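Local structure of alpha-11 giardin (Giardia intestinalis, 2II2) at residues His165-Ala170 / Gln206-Thr211. The protein is an annexin-family calcium-binding protein, probably involved in attaching the parasite to the intestinal mucosa and in remodelling its cytoskeleton. Numbering follows the deposited sequence.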
ATOM      1  N   HIS A 165       6.800 -26.456   7.186  1.00 10.10           N
ATOM      2  CA  HIS A 165       8.201 -26.831   7.247  1.00 10.53           C
ATOM      3  C   HIS A 165       9.119 -25.613   7.238  1.00 10.09           C
ATOM      4  O   HIS A 165      10.035 -25.493   8.050  1.00 10.58           O
ATOM      5  CB  HIS A 165       8.562 -27.738   6.095  1.00 11.96           C
ATOM      6  CG  HIS A 165       9.973 -28.189   6.144  1.00 15.15           C
ATOM      7  ND1 HIS A 165      10.420 -29.098   7.076  1.00 17.98           N
ATOM      8  CD2 HIS A 165      11.055 -27.808   5.430  1.00 18.18           C
ATOM      9  CE1 HIS A 165      11.720 -29.281   6.915  1.00 18.35           C
ATOM     10  NE2 HIS A 165      12.129 -28.515   5.920  1.00 19.41           N
ATOM     11  N   ASN A 166       8.861 -24.712   6.296  1.00  8.34           N
ATOM     12  CA  ASN A 166       9.728 -23.558   6.152  1.00  8.63           C
ATOM     13  C   ASN A 166       9.524 -22.511   7.217  1.00  9.09           C
ATOM     14  O   ASN A 166      10.504 -21.960   7.725  1.00  9.44           O
ATOM     15  CB  ASN A 166       9.540 -22.932   4.780  1.00  9.56           C
ATOM     16  CG  ASN A 166      10.243 -23.712   3.688  1.00 10.05           C
ATOM     17  OD1 ASN A 166      11.475 -23.661   3.586  1.00 10.89           O
ATOM     18  ND2 ASN A 166       9.487 -24.456   2.883  1.00 11.49           N
ATOM     19  N   LEU A 167       8.279 -22.272   7.611  1.00  8.52           N
ATOM     20  CA  LEU A 167       8.019 -21.205   8.588  1.00  8.70           C
ATOM     21  C   LEU A 167       8.265 -21.607  10.023  1.00  8.60           C
ATOM     22  O   LEU A 167       8.613 -20.761  10.835  1.00 10.29           O
ATOM     23  CB  LEU A 167       6.594 -20.636   8.457  1.00  9.21           C
ATOM     24  CG  LEU A 167       6.278 -19.980   7.116  1.00  8.94           C
ATOM     25  CD1 LEU A 167       4.809 -19.613   7.035  1.00  9.75           C
ATOM     26  CD2 LEU A 167       7.124 -18.746   6.865  1.00  9.92           C
ATOM     27  N   ILE A 168       8.052 -22.883  10.335  1.00  9.77           N
ATOM     28  CA  ILE A 168       8.120 -23.314  11.720  1.00  9.95           C
ATOM     29  C   ILE A 168       9.274 -24.272  11.993  1.00 10.23           C
ATOM     30  O   ILE A 168      10.013 -24.061  12.951  1.00 11.65           O
ATOM     31  CB  ILE A 168       6.789 -23.931  12.201  1.00 10.27           C
ATOM     32  CG1 ILE A 168       5.641 -22.930  12.012  1.00 11.03           C
ATOM     33  CG2 ILE A 168       6.912 -24.330  13.687  1.00 11.88           C
ATOM     34  CD1 ILE A 168       4.284 -23.429  12.407  1.00 11.25           C
ATOM     35  N   ASP A 169       9.432 -25.296  11.158  1.00 10.82           N
ATOM     36  CA  ASP A 169      10.287 -26.431  11.505  1.00 11.91           C
ATOM     37  C   ASP A 169      11.755 -26.307  11.117  1.00 11.45           C
ATOM     38  O   ASP A 169      12.629 -26.750  11.875  1.00 12.33           O
ATOM     39  CB  ASP A 169       9.685 -27.715  10.946  1.00 12.38           C
ATOM     40  CG  ASP A 169       8.266 -27.966  11.464  1.00 13.77           C
ATOM     41  OD1 ASP A 169       7.931 -27.569  12.604  1.00 15.55           O
ATOM     42  OD2 ASP A 169       7.501 -28.566  10.715  1.00 15.38           O
ATOM     43  N   ALA A 170      12.027 -25.753   9.938  1.00 11.02           N
ATOM     44  CA  ALA A 170      13.390 -25.743   9.371  1.00 11.63           C
ATOM     45  C   ALA A 170      14.318 -24.845  10.166  1.00 11.51           C
ATOM     46  O   ALA A 170      13.844 -23.897  10.753  1.00 12.10           O
ATOM     47  CB  ALA A 170      13.335 -25.256   7.936  1.00 11.58           C
ATOM     48  N   GLN A 206      -0.012 -15.700   9.572  1.00  7.30           N
ATOM     49  CA  GLN A 206       0.567 -14.427  10.016  1.00  7.87           C
ATOM     50  C   GLN A 206       1.481 -14.634  11.221  1.00  8.17           C
ATOM     51  O   GLN A 206       2.605 -14.126  11.261  1.00  8.13           O
ATOM     52  CB  GLN A 206      -0.512 -13.419  10.381  1.00  8.03           C
ATOM     53  CG  GLN A 206       0.073 -12.064  10.811  1.00  8.50           C
ATOM     54  CD  GLN A 206      -0.875 -11.193  11.607  1.00  8.41           C
ATOM     55  OE1 GLN A 206      -0.444 -10.523  12.560  1.00 12.21           O
ATOM     56  NE2 GLN A 206      -2.127 -11.180  11.264  1.00  7.81           N
ATOM     57  N   GLU A 207       0.996 -15.358  12.224  1.00  8.08           N
ATOM     58  CA  GLU A 207       1.782 -15.556  13.429  1.00  9.52           C
ATOM     59  C   GLU A 207       3.077 -16.296  13.114  1.00  8.23           C
ATOM     60  O   GLU A 207       4.149 -15.940  13.608  1.00  9.49           O
ATOM     61  CB  GLU A 207       1.011 -16.301  14.527  1.00 11.61           C
ATOM     62  CG  GLU A 207       1.844 -16.377  15.825  1.00 14.87           C
ATOM     63  CD  GLU A 207       1.237 -17.248  16.908  1.00 14.34           C
ATOM     64  OE1 GLU A 207       0.013 -17.160  17.128  1.00 17.01           O
ATOM     65  OE2 GLU A 207       2.014 -17.966  17.588  1.00 19.08           O
ATOM     66  N   ALA A 208       2.955 -17.342  12.298  1.00  8.00           N
ATOM     67  CA  ALA A 208       4.131 -18.128  11.918  1.00  8.71           C
ATOM     68  C   ALA A 208       5.160 -17.264  11.172  1.00  8.47           C
ATOM     69  O   ALA A 208       6.352 -17.353  11.446  1.00  8.65           O
ATOM     70  CB  ALA A 208       3.722 -19.331  11.132  1.00  8.58           C
ATOM     71  N   ILE A 209       4.690 -16.437  10.239  1.00  7.52           N
ATOM     72  CA  ILE A 209       5.609 -15.520   9.556  1.00  8.11           C
ATOM     73  C   ILE A 209       6.284 -14.547  10.531  1.00  7.73           C
ATOM     74  O   ILE A 209       7.481 -14.328  10.465  1.00  8.53           O
ATOM     75  CB  ILE A 209       4.859 -14.742   8.462  1.00  7.27           C
ATOM     76  CG1 ILE A 209       4.419 -15.665   7.326  1.00  7.84           C
ATOM     77  CG2 ILE A 209       5.704 -13.623   7.894  1.00  8.52           C
ATOM     78  CD1 ILE A 209       3.411 -15.020   6.362  1.00  7.58           C
ATOM     79  N   GLU A 210       5.483 -13.920  11.384  1.00  8.28           N
ATOM     80  CA  GLU A 210       6.007 -12.868  12.233  1.00  9.29           C
ATOM     81  C   GLU A 210       6.959 -13.422  13.286  1.00  9.46           C
ATOM     82  O   GLU A 210       7.896 -12.731  13.687  1.00 10.51           O
ATOM     83  CB  GLU A 210       4.857 -12.042  12.808  1.00  8.61           C
ATOM     84  CG  GLU A 210       4.198 -11.163  11.754  1.00  9.14           C
ATOM     85  CD  GLU A 210       3.022 -10.358  12.243  1.00 10.59           C
ATOM     86  OE1 GLU A 210       2.430 -10.704  13.279  1.00 11.75           O
ATOM     87  OE2 GLU A 210       2.669  -9.344  11.579  1.00 11.41           O
ATOM     88  N   THR A 211       6.756 -14.678  13.676  1.00  9.63           N
ATOM     89  CA  THR A 211       7.696 -15.323  14.589  1.00 10.77           C
ATOM     90  C   THR A 211       9.014 -15.650  13.897  1.00 10.09           C
ATOM     91  O   THR A 211      10.102 -15.467  14.484  1.00 11.71           O
ATOM     92  CB  THR A 211       7.086 -16.598  15.213  1.00 10.44           C
ATOM     93  OG1 THR A 211       6.011 -16.192  16.076  1.00 11.60           O
ATOM     94  CG2 THR A 211       8.125 -17.435  16.007  1.00 12.46           C
TER
HETATM   95  O   HOH W   1       7.237 -19.470  13.008  1.00 13.00           O
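Leu167 and Ala208 meet where two helices of the all-helical annexin fold cross: the last turn of helix 156-169 rests on the short helix 205-212, with segment axes 9.0 Å apart at an angle of 67°. The small Ala208 side chain is consistent with this approach, and the CA atoms of Leu167 and Ala208 come within 6.0 Å. Their methylene and methyl groups touch directly, Leu167 CB lying 4.1 Å from Ala208 CB. Beyond CB the leucine runs alongside Ile209, both side chains pointing the same way. With CG anti to its carbonyl carbon (chi1 -62°), Leu167 extends along the isoleucine. Both of its branch methyls reach Ile209 CG1, CD1 at 4.0 Å and CD2 at 4.1 Å. Ile209 starts out facing away from Leu167 and offers it the flank of this methylene; its side chain also packs on Leu222 and Cys223 of helix 216-230, while Leu167 also touches Tyr213. This apolar layer is the tight part of the contact.

Ile168 closes the exposed margin more loosely. Its CB points past helix 205-212, but the CG1 branch comes nearer, Ile168 CG1 lying 4.2 Å from Ala208 CB. Phe197 of helix 187-201 touches both residues.

No direct hydrogen bond joins the segments. Helix 156-169 ends in a wide pi-type turn, in which Ala170 N donates to His165 O at 2.8 Å, and Ala170 then leaves helical geometry. At this end Leu167 O accepts a hydrogen bond from Arg212 NE, and Ala170 O accepts one from Arg212 NH2, tying the turn to the end of helix 205-212. The carbonyl oxygens of Leu167 and Ala208 are bridged by one water, which donates to both, its oxygen lying 2.8 Å from Ala208 O.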